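Local structure of putative sugar isomerase (Parabacteroides distasonis, 3LMZ) at residues A[77-88]-A[103-114]; A[163-171]-A[191-200]. The protein is a putative sugar isomerase of the xylose isomerase-like TIM-barrel family, so it probably interconverts sugars or related carbohydrate substrates. All coordinates share one frame; numbering follows the deposited sequence.

Both contacts reach the same TIM-barrel sheet without touching, their nearest atoms about 8 Å apart. Interaction 1 (77-88 with 103-114) pairs two neighbouring strands through six backbone hydrogen bonds and mostly apolar side chains, its middle buried and its far end running out to solvent-facing K86 and E88. Interaction 2 (163-171 with 191-200), also partly buried, lies further out, its centre about 16 Å from that of the chain against about 12 Å, with K198 exposed. It sets the short helix after one barrel strand against the end of another strand and its loop, and adds to a small apolar patch around V193 a salt bridge and arginine-to-carbonyl bonds. Y84 of the first and H166 of the second each bond to bound citrate, probably from the crystallisation liquor.

Interaction 1 (A[77-88]-A[103-114]); sequences GYAVGPIYMKSE and VKLIVGVPNYEL
V80 and I106 begin a parallel strand pairing that, with the helix 88-101 between the strands, forms a beta-alpha-beta unit of the TIM barrel. The segment axes approach to 4.2 Å at 26°. Six backbone hydrogen bonds alternate across the pair, from V80 N to L105 O (3.2 Å) as far as N111 N to M85 O (3.1 Å). Between V80 and I83 the register slips by one residue, a beta bulge containing G81 and the cis peptide before P82; V107 O receives I83 N at 2.8 Å there. Apolar contacts follow the two faces. V80 CG2 lies alongside I106 CG1, while the extended selenomethionine M85 crosses I106 at about a right angle, bringing its CE to 3.7 Å from I106 CG2. On the other face V109 supplies a CH-pi contact, its CB 3.9 Å from the Y84 ring centroid and 15° off the normal. With CG beside the backbone N (chi1 -70°), N111 lays its amide against K86 CA and CB, and its ND2 donates to E113 OE2 in the amide plane. Replacing N111 by an alanine is likely to leave the E113 carboxylate without this amide donor and strip the covering from the CA-CB flank of K86. Beyond it, L114 CD1 packs 3.4 Å from S87 N.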
ATOM      1  N   GLY A  77      -2.821   1.173  22.742  1.00 15.34           N
ATOM      2  CA  GLY A  77      -4.133   1.740  22.683  1.00 13.83           C
ATOM      3  C   GLY A  77      -4.049   3.179  23.164  1.00 16.04           C
ATOM      4  O   GLY A  77      -3.873   3.430  24.356  1.00 18.57           O
ATOM      5  N   TYR A  78      -4.192   4.144  22.247  1.00 15.45           N
ATOM      6  CA  TYR A  78      -3.843   5.539  22.524  1.00 16.47           C
ATOM      7  C   TYR A  78      -4.995   6.450  22.948  1.00 15.26           C
ATOM      8  O   TYR A  78      -4.752   7.576  23.468  1.00 16.06           O
ATOM      9  CB  TYR A  78      -3.084   6.167  21.350  1.00 16.50           C
ATOM     10  CG  TYR A  78      -3.973   6.589  20.213  1.00 13.34           C
ATOM     11  CD1 TYR A  78      -4.301   5.729  19.167  1.00 14.29           C
ATOM     12  CD2 TYR A  78      -4.485   7.874  20.163  1.00 14.41           C
ATOM     13  CE1 TYR A  78      -5.162   6.156  18.109  1.00 15.76           C
ATOM     14  CE2 TYR A  78      -5.327   8.296  19.129  1.00 13.85           C
ATOM     15  CZ  TYR A  78      -5.643   7.429  18.078  1.00 13.38           C
ATOM     16  OH  TYR A  78      -6.498   7.809  17.057  1.00 15.25           O
ATOM     17  N   ALA A  79      -6.211   6.004  22.660  1.00 14.34           N
ATOM     18  CA  ALA A  79      -7.421   6.737  22.976  1.00 13.73           C
ATOM     19  C   ALA A  79      -8.558   5.721  22.948  1.00 12.20           C
ATOM     20  O   ALA A  79      -8.384   4.574  22.534  1.00 13.70           O
ATOM     21  CB  ALA A  79      -7.636   7.847  21.940  1.00 15.23           C
ATOM     22  N   VAL A  80      -9.701   6.199  23.421  1.00 12.69           N
ATOM     23  CA  VAL A  80     -10.949   5.415  23.321  1.00 12.38           C
ATOM     24  C   VAL A  80     -11.988   6.140  22.457  1.00 12.69           C
ATOM     25  O   VAL A  80     -12.104   7.399  22.554  1.00 15.20           O
ATOM     26  CB  VAL A  80     -11.587   5.090  24.714  1.00 13.13           C
ATOM     27  CG1 VAL A  80     -10.681   4.099  25.541  1.00 12.24           C
ATOM     28  CG2 VAL A  80     -11.882   6.358  25.548  1.00 12.30           C
ATOM     29  N   GLY A  81     -12.696   5.356  21.630  1.00 12.28           N
ATOM     30  CA  GLY A  81     -13.832   5.870  20.854  1.00 12.52           C
ATOM     31  C   GLY A  81     -13.648   5.752  19.372  1.00 14.19           C
ATOM     32  O   GLY A  81     -12.705   5.125  18.924  1.00 14.83           O
ATOM     33  N   PRO A  82     -14.521   6.389  18.593  1.00 14.37           N
ATOM     34  CA  PRO A  82     -15.619   7.218  19.077  1.00 16.89           C
ATOM     35  C   PRO A  82     -16.634   6.540  19.995  1.00 14.09           C
ATOM     36  O   PRO A  82     -17.051   5.424  19.777  1.00 15.73           O
ATOM     37  CB  PRO A  82     -16.328   7.651  17.795  1.00 15.63           C
ATOM     38  CG  PRO A  82     -15.267   7.536  16.684  1.00 14.44           C
ATOM     39  CD  PRO A  82     -14.319   6.466  17.135  1.00 15.05           C
ATOM     40  N   ILE A  83     -17.052   7.267  21.018  1.00 13.45           N
ATOM     41  CA  ILE A  83     -18.106   6.869  21.947  1.00 14.81           C
ATOM     42  C   ILE A  83     -19.236   7.897  21.819  1.00 14.22           C
ATOM     43  O   ILE A  83     -19.019   9.078  22.088  1.00 13.39           O
ATOM     44  CB  ILE A  83     -17.628   6.825  23.431  1.00 16.17           C
ATOM     45  CG1 ILE A  83     -16.432   5.862  23.615  1.00 15.82           C
ATOM     46  CG2 ILE A  83     -18.824   6.434  24.335  1.00 16.25           C
ATOM     47  CD1 ILE A  83     -15.752   5.916  24.962  1.00 17.44           C
ATOM     48  N   TYR A  84     -20.408   7.466  21.390  1.00 14.55           N
ATOM     49  CA  TYR A  84     -21.569   8.318  21.280  1.00 13.17           C
ATOM     50  C   TYR A  84     -22.117   8.521  22.708  1.00 15.20           C
ATOM     51  O   TYR A  84     -22.178   7.536  23.493  1.00 15.81           O
ATOM     52  CB  TYR A  84     -22.634   7.694  20.403  1.00 15.75           C
ATOM     53  CG  TYR A  84     -22.337   7.798  18.922  1.00 15.50           C
ATOM     54  CD1 TYR A  84     -21.272   7.145  18.328  1.00 18.27           C
ATOM     55  CD2 TYR A  84     -23.093   8.633  18.116  1.00 17.16           C
ATOM     56  CE1 TYR A  84     -21.007   7.309  16.954  1.00 17.00           C
ATOM     57  CE2 TYR A  84     -22.847   8.780  16.747  1.00 17.72           C
ATOM     58  CZ  TYR A  84     -21.830   8.087  16.167  1.00 17.43           C
ATOM     59  OH  TYR A  84     -21.579   8.208  14.784  1.00 19.95           O
HETATM   60  N   MSE A  85     -22.499   9.746  23.029  1.00 14.21           N
HETATM   61  CA  MSE A  85     -22.952  10.110  24.372  1.00 14.69           C
HETATM   62  C   MSE A  85     -24.224  10.942  24.299  1.00 14.50           C
HETATM   63  O   MSE A  85     -24.166  12.065  23.828  1.00 14.80           O
HETATM   64  CB  MSE A  85     -21.859  10.857  25.131  1.00 17.39           C
HETATM   65  CG  MSE A  85     -20.585  10.091  25.154  1.00 21.15           C
HETATM   66 SE   MSE A  85     -19.080  11.035  26.012  0.75 16.13          SE
HETATM   67  CE  MSE A  85     -17.701  10.112  25.053  1.00 13.64           C
ATOM     68  N   LYS A  86     -25.342  10.419  24.788  1.00 15.12           N
ATOM     69  CA  LYS A  86     -26.630  11.130  24.700  1.00 16.27           C
ATOM     70  C   LYS A  86     -27.215  11.488  26.087  1.00 16.07           C
ATOM     71  O   LYS A  86     -28.344  11.970  26.167  1.00 17.10           O
ATOM     72  CB  LYS A  86     -27.638  10.327  23.904  1.00 17.02           C
ATOM     73  CG  LYS A  86     -28.057   9.018  24.582  1.00 20.12           C
ATOM     74  CD  LYS A  86     -29.124   8.270  23.702  1.00 22.60           C
ATOM     75  CE  LYS A  86     -29.371   6.820  24.140  1.00 27.27           C
ATOM     76  NZ  LYS A  86     -28.162   5.952  24.099  1.00 23.66           N
ATOM     77  N   SER A  87     -26.471  11.239  27.151  1.00 13.89           N
ATOM     78  CA  SER A  87     -26.904  11.617  28.487  1.00 13.40           C
ATOM     79  C   SER A  87     -25.701  11.851  29.374  1.00 16.22           C
ATOM     80  O   SER A  87     -24.583  11.360  29.074  1.00 15.03           O
ATOM     81  CB  SER A  87     -27.732  10.459  29.053  1.00 14.96           C
ATOM     82  OG  SER A  87     -26.884   9.386  29.397  1.00 16.21           O
ATOM     83  N   GLU A  88     -25.922  12.537  30.491  1.00 15.44           N
ATOM     84  CA  GLU A  88     -24.839  12.806  31.416  1.00 15.23           C
ATOM     85  C   GLU A  88     -24.275  11.477  31.946  1.00 15.79           C
ATOM     86  O   GLU A  88     -23.070  11.365  32.182  1.00 16.09           O
ATOM     87  CB  GLU A  88     -25.355  13.624  32.621  1.00 15.79           C
ATOM     88  CG  GLU A  88     -25.657  15.021  32.251  1.00 18.41           C
ATOM     89  CD  GLU A  88     -25.997  15.905  33.469  1.00 22.22           C
ATOM     90  OE1 GLU A  88     -26.003  15.413  34.623  1.00 24.40           O
ATOM     91  OE2 GLU A  88     -26.222  17.095  33.228  1.00 28.40           O
ATOM     92  N   VAL A 103      -5.985   5.951  29.300  1.00 14.44           N
ATOM     93  CA  VAL A 103      -5.800   6.949  28.241  1.00 14.77           C
ATOM     94  C   VAL A 103      -6.208   8.355  28.729  1.00 13.41           C
ATOM     95  O   VAL A 103      -6.865   8.496  29.778  1.00 15.29           O
ATOM     96  CB  VAL A 103      -6.553   6.596  26.954  1.00 15.18           C
ATOM     97  CG1 VAL A 103      -6.044   5.253  26.416  1.00 16.90           C
ATOM     98  CG2 VAL A 103      -8.048   6.609  27.162  1.00 17.33           C
ATOM     99  N   LYS A 104      -5.755   9.380  28.002  1.00 15.12           N
ATOM    100  CA  LYS A 104      -6.067  10.772  28.339  1.00 16.07           C
ATOM    101  C   LYS A 104      -6.766  11.483  27.192  1.00 15.31           C
ATOM    102  O   LYS A 104      -6.855  12.727  27.211  1.00 15.69           O
ATOM    103  CB  LYS A 104      -4.817  11.511  28.790  1.00 20.86           C
ATOM    104  CG  LYS A 104      -4.242  10.803  29.993  1.00 25.56           C
ATOM    105  CD  LYS A 104      -3.337  11.623  30.820  1.00 32.02           C
ATOM    106  CE  LYS A 104      -2.828  10.736  32.011  1.00 36.68           C
ATOM    107  NZ  LYS A 104      -2.751   9.231  31.698  1.00 40.98           N
ATOM    108  N   LEU A 105      -7.204  10.702  26.197  1.00 13.61           N
ATOM    109  CA  LEU A 105      -7.897  11.233  25.006  1.00 12.74           C
ATOM    110  C   LEU A 105      -9.114  10.339  24.751  1.00 15.17           C
ATOM    111  O   LEU A 105      -9.041   9.101  24.646  1.00 14.48           O
ATOM    112  CB  LEU A 105      -6.982  11.199  23.763  1.00 10.86           C
ATOM    113  CG  LEU A 105      -7.592  11.599  22.415  1.00 14.15           C
ATOM    114  CD1 LEU A 105      -8.155  12.977  22.457  1.00 14.92           C
ATOM    115  CD2 LEU A 105      -6.536  11.427  21.249  1.00 14.47           C
ATOM    116  N   ILE A 106     -10.245  11.026  24.653  1.00 13.46           N
ATOM    117  CA  ILE A 106     -11.538  10.425  24.380  1.00 12.31           C
ATOM    118  C   ILE A 106     -12.055  11.020  23.057  1.00 14.28           C
ATOM    119  O   ILE A 106     -12.078  12.236  22.885  1.00 14.19           O
ATOM    120  CB  ILE A 106     -12.577  10.744  25.485  1.00 12.93           C
ATOM    121  CG1 ILE A 106     -12.148  10.149  26.815  1.00 13.09           C
ATOM    122  CG2 ILE A 106     -13.987  10.281  25.074  1.00 14.08           C
ATOM    123  CD1 ILE A 106     -13.082  10.555  28.044  1.00 12.71           C
ATOM    124  N   VAL A 107     -12.367  10.141  22.104  1.00 13.92           N
ATOM    125  CA  VAL A 107     -13.033  10.508  20.852  1.00 13.62           C
ATOM    126  C   VAL A 107     -14.529  10.244  21.102  1.00 12.75           C
ATOM    127  O   VAL A 107     -14.966   9.154  21.474  1.00 13.50           O
ATOM    128  CB  VAL A 107     -12.454   9.745  19.657  1.00 13.75           C
ATOM    129  CG1 VAL A 107     -13.097  10.290  18.351  1.00 13.96           C
ATOM    130  CG2 VAL A 107     -10.884   9.882  19.622  1.00 15.84           C
ATOM    131  N   GLY A 108     -15.333  11.301  20.944  1.00 15.20           N
ATOM    132  CA  GLY A 108     -16.746  11.275  21.339  1.00 13.70           C
ATOM    133  C   GLY A 108     -17.690  11.901  20.337  1.00 13.74           C
ATOM    134  O   GLY A 108     -17.254  12.649  19.440  1.00 14.17           O
ATOM    135  N   VAL A 109     -18.965  11.553  20.489  1.00 13.88           N
ATOM    136  CA  VAL A 109     -20.020  12.232  19.788  1.00 13.90           C
ATOM    137  C   VAL A 109     -21.093  12.593  20.809  1.00 13.95           C
ATOM    138  O   VAL A 109     -22.036  11.839  21.003  1.00 14.37           O
ATOM    139  CB  VAL A 109     -20.567  11.384  18.626  1.00 13.64           C
ATOM    140  CG1 VAL A 109     -21.572  12.189  17.763  1.00 15.39           C
ATOM    141  CG2 VAL A 109     -19.390  10.869  17.769  1.00 14.71           C
ATOM    142  N   PRO A 110     -20.942  13.738  21.487  1.00 13.22           N
ATOM    143  CA  PRO A 110     -21.953  14.161  22.513  1.00 12.13           C
ATOM    144  C   PRO A 110     -23.063  14.975  21.871  1.00 13.91           C
ATOM    145  O   PRO A 110     -22.773  15.853  21.022  1.00 15.76           O
ATOM    146  CB  PRO A 110     -21.137  15.022  23.437  1.00 13.49           C
ATOM    147  CG  PRO A 110     -20.091  15.637  22.559  1.00 15.24           C
ATOM    148  CD  PRO A 110     -19.851  14.713  21.381  1.00 15.13           C
ATOM    149  N   ASN A 111     -24.290  14.792  22.338  1.00 14.99           N
ATOM    150  CA  ASN A 111     -25.377  15.667  21.903  1.00 15.35           C
ATOM    151  C   ASN A 111     -24.939  17.128  22.188  1.00 15.83           C
ATOM    152  O   ASN A 111     -24.252  17.429  23.189  1.00 13.59           O
ATOM    153  CB  ASN A 111     -26.663  15.391  22.719  1.00 15.47           C
ATOM    154  CG  ASN A 111     -27.309  14.050  22.403  1.00 18.68           C
ATOM    155  OD1 ASN A 111     -26.728  13.212  21.740  1.00 19.54           O
ATOM    156  ND2 ASN A 111     -28.535  13.852  22.890  1.00 19.97           N
ATOM    157  N   TYR A 112     -25.321  18.052  21.322  1.00 15.22           N
ATOM    158  CA  TYR A 112     -24.901  19.470  21.500  1.00 14.53           C
ATOM    159  C   TYR A 112     -25.190  19.993  22.897  1.00 15.80           C
ATOM    160  O   TYR A 112     -24.394  20.704  23.463  1.00 14.82           O
ATOM    161  CB  TYR A 112     -25.661  20.404  20.519  1.00 17.45           C
ATOM    162  CG  TYR A 112     -25.207  20.368  19.074  1.00 18.22           C
ATOM    163  CD1 TYR A 112     -23.899  20.548  18.709  1.00 15.85           C
ATOM    164  CD2 TYR A 112     -26.143  20.280  18.043  1.00 25.43           C
ATOM    165  CE1 TYR A 112     -23.504  20.496  17.398  1.00 18.02           C
ATOM    166  CE2 TYR A 112     -25.750  20.271  16.697  1.00 24.13           C
ATOM    167  CZ  TYR A 112     -24.419  20.374  16.384  1.00 23.05           C
ATOM    168  OH  TYR A 112     -23.936  20.369  15.075  1.00 25.08           O
ATOM    169  N   GLU A 113     -26.355  19.664  23.421  1.00 15.09           N
ATOM    170  CA  GLU A 113     -26.760  20.212  24.725  1.00 15.15           C
ATOM    171  C   GLU A 113     -25.917  19.713  25.867  1.00 11.93           C
ATOM    172  O   GLU A 113     -26.013  20.222  26.989  1.00 14.95           O
ATOM    173  CB  GLU A 113     -28.261  19.963  24.997  1.00 14.43           C
ATOM    174  CG  GLU A 113     -28.702  18.553  25.274  1.00 18.12           C
ATOM    175  CD  GLU A 113     -28.938  17.674  24.029  1.00 22.89           C
ATOM    176  OE1 GLU A 113     -28.733  18.131  22.857  1.00 19.90           O
ATOM    177  OE2 GLU A 113     -29.364  16.487  24.251  1.00 26.77           O
ATOM    178  N   LEU A 114     -25.151  18.665  25.622  1.00 11.58           N
ATOM    179  CA  LEU A 114     -24.250  18.081  26.602  1.00 13.69           C
ATOM    180  C   LEU A 114     -22.836  18.613  26.592  1.00 12.90           C
ATOM    181  O   LEU A 114     -22.018  18.206  27.439  1.00 13.22           O
ATOM    182  CB  LEU A 114     -24.227  16.553  26.498  1.00 14.40           C
ATOM    183  CG  LEU A 114     -25.556  15.845  26.741  1.00 16.03           C
ATOM    184  CD1 LEU A 114     -25.468  14.360  26.391  1.00 16.68           C
ATOM    185  CD2 LEU A 114     -26.038  16.078  28.191  1.00 17.49           C
TER
HETATM  186  O   HOH W   1      -4.162   8.902  25.731  1.00 19.96           O

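Interaction 2 (A[163-171]-A[191-200]); sequences DVGHDLRNG and KDVTDSSKAG
K191 and D163 cross at about a right angle, and the lysine NZ meets the syn lone pair of D163 OD2 in a 2.7 Å salt bridge. With CG between its backbone N and carbonyl carbon (chi1 55°), K191 runs past G165, its CG 3.8 Å from G165 CA; a bend at chi3 then brings NZ to the carboxylate. E231 and E233 also pair with NZ, and H132 NE2 bonds the same OD2. The other oxygen, D163 OD1, caps the helix, accepting H166 N at 2.9 Å from above the carboxylate plane. Further along, R169 bends at chi3 and directs its guanidinium at the 197-200 turn. Its NH2 donates to K198 O at 2.9 Å, each group lying near the plane of the other, whereas NE reaches G200 O from a tilted position; D137 forms a salt bridge with NH2. Between these polar ends the V193 side chain crosses those of R169 and L168 obliquely, CG1 touching R169 CD and CG2 3.7 Å from L168 CD2. A Schellman motif at G171 ends the helix. H166 NE2 bonds a citrate, probably from the crystallisation liquor, near the D163-K191 pair, consistent with a pocket at the C-terminal strand ends, the usual TIM-barrel active-site location.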
ATOM      1  N   ASP A 163     -11.884  14.491  10.590  1.00 12.11           N
ATOM      2  CA  ASP A 163     -12.083  13.389   9.630  1.00 13.71           C
ATOM      3  C   ASP A 163     -11.968  14.037   8.248  1.00 13.98           C
ATOM      4  O   ASP A 163     -12.852  14.748   7.771  1.00 13.03           O
ATOM      5  CB  ASP A 163     -13.444  12.731   9.861  1.00 15.69           C
ATOM      6  CG  ASP A 163     -13.657  11.479   9.000  1.00 17.35           C
ATOM      7  OD1 ASP A 163     -13.394  11.593   7.769  1.00 15.28           O
ATOM      8  OD2 ASP A 163     -14.027  10.429   9.632  1.00 16.20           O
ATOM      9  N   VAL A 164     -10.894  13.730   7.563  1.00 13.05           N
ATOM     10  CA  VAL A 164     -10.589  14.447   6.349  1.00 13.14           C
ATOM     11  C   VAL A 164     -11.593  14.080   5.247  1.00 13.29           C
ATOM     12  O   VAL A 164     -11.954  14.923   4.423  1.00 14.79           O
ATOM     13  CB  VAL A 164      -9.158  14.194   5.924  1.00 15.69           C
ATOM     14  CG1 VAL A 164      -8.202  14.639   7.059  1.00 17.81           C
ATOM     15  CG2 VAL A 164      -8.845  12.713   5.452  1.00 14.93           C
ATOM     16  N   GLY A 165     -12.072  12.826   5.269  1.00 13.31           N
ATOM     17  CA  GLY A 165     -12.989  12.359   4.254  1.00 14.32           C
ATOM     18  C   GLY A 165     -14.356  12.962   4.414  1.00 14.47           C
ATOM     19  O   GLY A 165     -14.972  13.471   3.456  1.00 14.46           O
ATOM     20  N   HIS A 166     -14.892  12.901   5.627  1.00 13.52           N
ATOM     21  CA  HIS A 166     -16.189  13.525   5.875  1.00 15.12           C
ATOM     22  C   HIS A 166     -16.170  15.046   5.690  1.00 13.08           C
ATOM     23  O   HIS A 166     -17.145  15.620   5.181  1.00 14.04           O
ATOM     24  CB  HIS A 166     -16.715  13.168   7.255  1.00 14.49           C
ATOM     25  CG  HIS A 166     -17.119  11.745   7.362  1.00 15.43           C
ATOM     26  ND1 HIS A 166     -17.752  11.081   6.321  1.00 19.08           N
ATOM     27  CD2 HIS A 166     -17.011  10.855   8.380  1.00 20.38           C
ATOM     28  CE1 HIS A 166     -18.013   9.841   6.704  1.00 26.44           C
ATOM     29  NE2 HIS A 166     -17.562   9.675   7.937  1.00 21.54           N
ATOM     30  N   ASP A 167     -15.077  15.686   6.053  1.00 13.66           N
ATOM     31  CA  ASP A 167     -14.949  17.120   5.847  1.00 13.18           C
ATOM     32  C   ASP A 167     -15.032  17.448   4.342  1.00 14.04           C
ATOM     33  O   ASP A 167     -15.758  18.342   3.946  1.00 13.34           O
ATOM     34  CB  ASP A 167     -13.634  17.617   6.469  1.00 14.60           C
ATOM     35  CG  ASP A 167     -13.673  19.092   6.936  1.00 14.69           C
ATOM     36  OD1 ASP A 167     -14.656  19.535   7.566  1.00 12.15           O
ATOM     37  OD2 ASP A 167     -12.628  19.733   6.690  1.00 15.95           O
ATOM     38  N   LEU A 168     -14.272  16.710   3.521  1.00 12.76           N
ATOM     39  CA  LEU A 168     -14.250  16.981   2.104  1.00 13.84           C
ATOM     40  C   LEU A 168     -15.632  16.700   1.511  1.00 13.60           C
ATOM     41  O   LEU A 168     -16.109  17.429   0.641  1.00 14.78           O
ATOM     42  CB  LEU A 168     -13.158  16.240   1.361  1.00 14.83           C
ATOM     43  CG  LEU A 168     -12.858  16.676  -0.101  1.00 13.81           C
ATOM     44  CD1 LEU A 168     -12.009  17.936  -0.179  1.00 20.68           C
ATOM     45  CD2 LEU A 168     -12.153  15.564  -0.901  1.00 14.22           C
ATOM     46  N   ARG A 169     -16.305  15.643   1.979  1.00 13.22           N
ATOM     47  CA  ARG A 169     -17.657  15.315   1.483  1.00 13.93           C
ATOM     48  C   ARG A 169     -18.672  16.387   1.846  1.00 14.58           C
ATOM     49  O   ARG A 169     -19.688  16.522   1.120  1.00 14.74           O
ATOM     50  CB  ARG A 169     -18.129  13.978   1.993  1.00 14.85           C
ATOM     51  CG  ARG A 169     -17.377  12.824   1.341  1.00 13.83           C
ATOM     52  CD  ARG A 169     -17.806  11.470   1.942  1.00 16.64           C
ATOM     53  NE  ARG A 169     -19.228  11.249   1.751  1.00 16.16           N
ATOM     54  CZ  ARG A 169     -20.154  11.282   2.721  1.00 20.21           C
ATOM     55  NH1 ARG A 169     -19.830  11.482   3.973  1.00 24.43           N
ATOM     56  NH2 ARG A 169     -21.446  11.086   2.405  1.00 18.04           N
ATOM     57  N   ASN A 170     -18.430  17.140   2.917  1.00 14.64           N
ATOM     58  CA  ASN A 170     -19.261  18.279   3.225  1.00 16.77           C
ATOM     59  C   ASN A 170     -18.915  19.520   2.376  1.00 14.74           C
ATOM     60  O   ASN A 170     -19.539  20.596   2.604  1.00 15.22           O
ATOM     61  CB  ASN A 170     -19.233  18.657   4.713  1.00 17.42           C
ATOM     62  CG  ASN A 170     -20.548  19.243   5.170  1.00 17.13           C
ATOM     63  OD1 ASN A 170     -21.612  18.655   4.942  1.00 21.96           O
ATOM     64  ND2 ASN A 170     -20.487  20.417   5.796  1.00 19.06           N
ATOM     65  N   GLY A 171     -17.996  19.409   1.417  1.00 16.20           N
ATOM     66  CA  GLY A 171     -17.563  20.563   0.634  1.00 16.72           C
ATOM     67  C   GLY A 171     -16.525  21.497   1.272  1.00 16.94           C
ATOM     68  O   GLY A 171     -16.320  22.640   0.809  1.00 19.78           O
ATOM     69  N   LYS A 191      -8.560   8.889   5.492  1.00 13.44           N
ATOM     70  CA  LYS A 191      -9.352   8.060   4.580  1.00 15.34           C
ATOM     71  C   LYS A 191      -9.408   8.876   3.293  1.00 13.83           C
ATOM     72  O   LYS A 191      -9.022  10.074   3.277  1.00 15.54           O
ATOM     73  CB  LYS A 191     -10.785   7.811   5.120  1.00 15.89           C
ATOM     74  CG  LYS A 191     -11.539   9.111   5.455  1.00 15.63           C
ATOM     75  CD  LYS A 191     -12.931   8.866   6.039  1.00 14.67           C
ATOM     76  CE  LYS A 191     -12.872   8.215   7.397  1.00 15.65           C
ATOM     77  NZ  LYS A 191     -14.268   8.248   8.056  1.00 15.04           N
ATOM     78  N   ASP A 192      -9.816   8.199   2.234  1.00 13.47           N
ATOM     79  CA  ASP A 192     -10.004   8.864   0.977  1.00 11.95           C
ATOM     80  C   ASP A 192     -11.433   8.702   0.460  1.00 11.83           C
ATOM     81  O   ASP A 192     -12.127   7.763   0.824  1.00 13.34           O
ATOM     82  CB  ASP A 192      -9.008   8.331  -0.063  1.00 11.56           C
ATOM     83  CG  ASP A 192      -8.533   9.392  -1.088  1.00 13.82           C
ATOM     84  OD1 ASP A 192      -9.187  10.483  -1.213  1.00 15.05           O
ATOM     85  OD2 ASP A 192      -7.522   9.063  -1.849  1.00 13.64           O
ATOM     86  N   VAL A 193     -11.861   9.600  -0.398  1.00 11.91           N
ATOM     87  CA  VAL A 193     -13.231   9.667  -0.933  1.00 13.04           C
ATOM     88  C   VAL A 193     -13.198   9.979  -2.423  1.00 13.23           C
ATOM     89  O   VAL A 193     -12.278  10.647  -2.906  1.00 13.75           O
ATOM     90  CB  VAL A 193     -14.072  10.741  -0.120  1.00 12.59           C
ATOM     91  CG1 VAL A 193     -14.270  10.231   1.334  1.00 16.03           C
ATOM     92  CG2 VAL A 193     -13.456  12.166  -0.213  1.00 14.73           C
ATOM     93  N   THR A 194     -14.283   9.634  -3.140  1.00 14.09           N
ATOM     94  CA  THR A 194     -14.313   9.748  -4.609  1.00 14.02           C
ATOM     95  C   THR A 194     -14.818  11.125  -5.086  1.00 12.55           C
ATOM     96  O   THR A 194     -14.672  11.458  -6.247  1.00 14.73           O
ATOM     97  CB  THR A 194     -15.172   8.657  -5.230  1.00 14.18           C
ATOM     98  OG1 THR A 194     -16.521   8.808  -4.748  1.00 14.17           O
ATOM     99  CG2 THR A 194     -14.657   7.254  -4.829  1.00 14.38           C
ATOM    100  N   ASP A 195     -15.372  11.915  -4.167  1.00 13.63           N
ATOM    101  CA  ASP A 195     -15.877  13.232  -4.535  1.00 14.12           C
ATOM    102  C   ASP A 195     -16.020  14.092  -3.306  1.00 12.93           C
ATOM    103  O   ASP A 195     -16.218  13.551  -2.201  1.00 15.23           O
ATOM    104  CB  ASP A 195     -17.258  13.140  -5.259  1.00 13.89           C
ATOM    105  CG  ASP A 195     -17.639  14.401  -5.973  1.00 17.75           C
ATOM    106  OD1 ASP A 195     -16.751  15.191  -6.352  1.00 17.80           O
ATOM    107  OD2 ASP A 195     -18.848  14.615  -6.158  1.00 18.89           O
ATOM    108  N   SER A 196     -15.924  15.399  -3.492  1.00 14.61           N
ATOM    109  CA  SER A 196     -16.153  16.391  -2.443  1.00 13.94           C
ATOM    110  C   SER A 196     -17.654  16.738  -2.332  1.00 16.88           C
ATOM    111  O   SER A 196     -18.047  17.915  -2.380  1.00 17.93           O
ATOM    112  CB  SER A 196     -15.325  17.647  -2.757  1.00 17.24           C
ATOM    113  OG  SER A 196     -15.560  18.110  -4.094  1.00 17.31           O
ATOM    114  N   SER A 197     -18.476  15.719  -2.116  1.00 16.16           N
ATOM    115  CA  SER A 197     -19.925  15.828  -1.992  1.00 15.93           C
ATOM    116  C   SER A 197     -20.462  14.649  -1.235  1.00 18.23           C
ATOM    117  O   SER A 197     -19.765  13.681  -0.988  1.00 16.81           O
ATOM    118  CB  SER A 197     -20.587  15.873  -3.382  1.00 16.99           C
ATOM    119  OG  SER A 197     -20.475  14.629  -4.049  1.00 21.33           O
ATOM    120  N   LYS A 198     -21.722  14.716  -0.874  1.00 17.51           N
ATOM    121  CA  LYS A 198     -22.409  13.594  -0.224  1.00 17.64           C
ATOM    122  C   LYS A 198     -22.311  12.280  -1.020  1.00 16.59           C
ATOM    123  O   LYS A 198     -22.194  11.189  -0.430  1.00 17.14           O
ATOM    124  CB  LYS A 198     -23.873  13.964   0.124  1.00 18.45           C
ATOM    125  CG  LYS A 198     -24.669  12.815   0.770  1.00 24.50           C
ATOM    126  CD  LYS A 198     -26.162  13.163   0.959  1.00 26.10           C
ATOM    127  CE  LYS A 198     -26.414  13.850   2.277  1.00 43.22           C
ATOM    128  NZ  LYS A 198     -27.871  13.823   2.660  1.00 40.46           N
ATOM    129  N   ALA A 199     -22.298  12.403  -2.342  1.00 17.92           N
ATOM    130  CA  ALA A 199     -22.161  11.253  -3.250  1.00 18.49           C
ATOM    131  C   ALA A 199     -20.776  10.614  -3.238  1.00 18.24           C
ATOM    132  O   ALA A 199     -20.624   9.498  -3.765  1.00 19.85           O
ATOM    133  CB  ALA A 199     -22.545  11.612  -4.699  1.00 20.58           C
ATOM    134  N   GLY A 200     -19.772  11.305  -2.703  1.00 17.25           N
ATOM    135  CA  GLY A 200     -18.440  10.698  -2.564  1.00 17.17           C
ATOM    136  C   GLY A 200     -18.502   9.471  -1.675  1.00 18.86           C
ATOM    137  O   GLY A 200     -19.111   9.502  -0.610  1.00 17.86           O
TER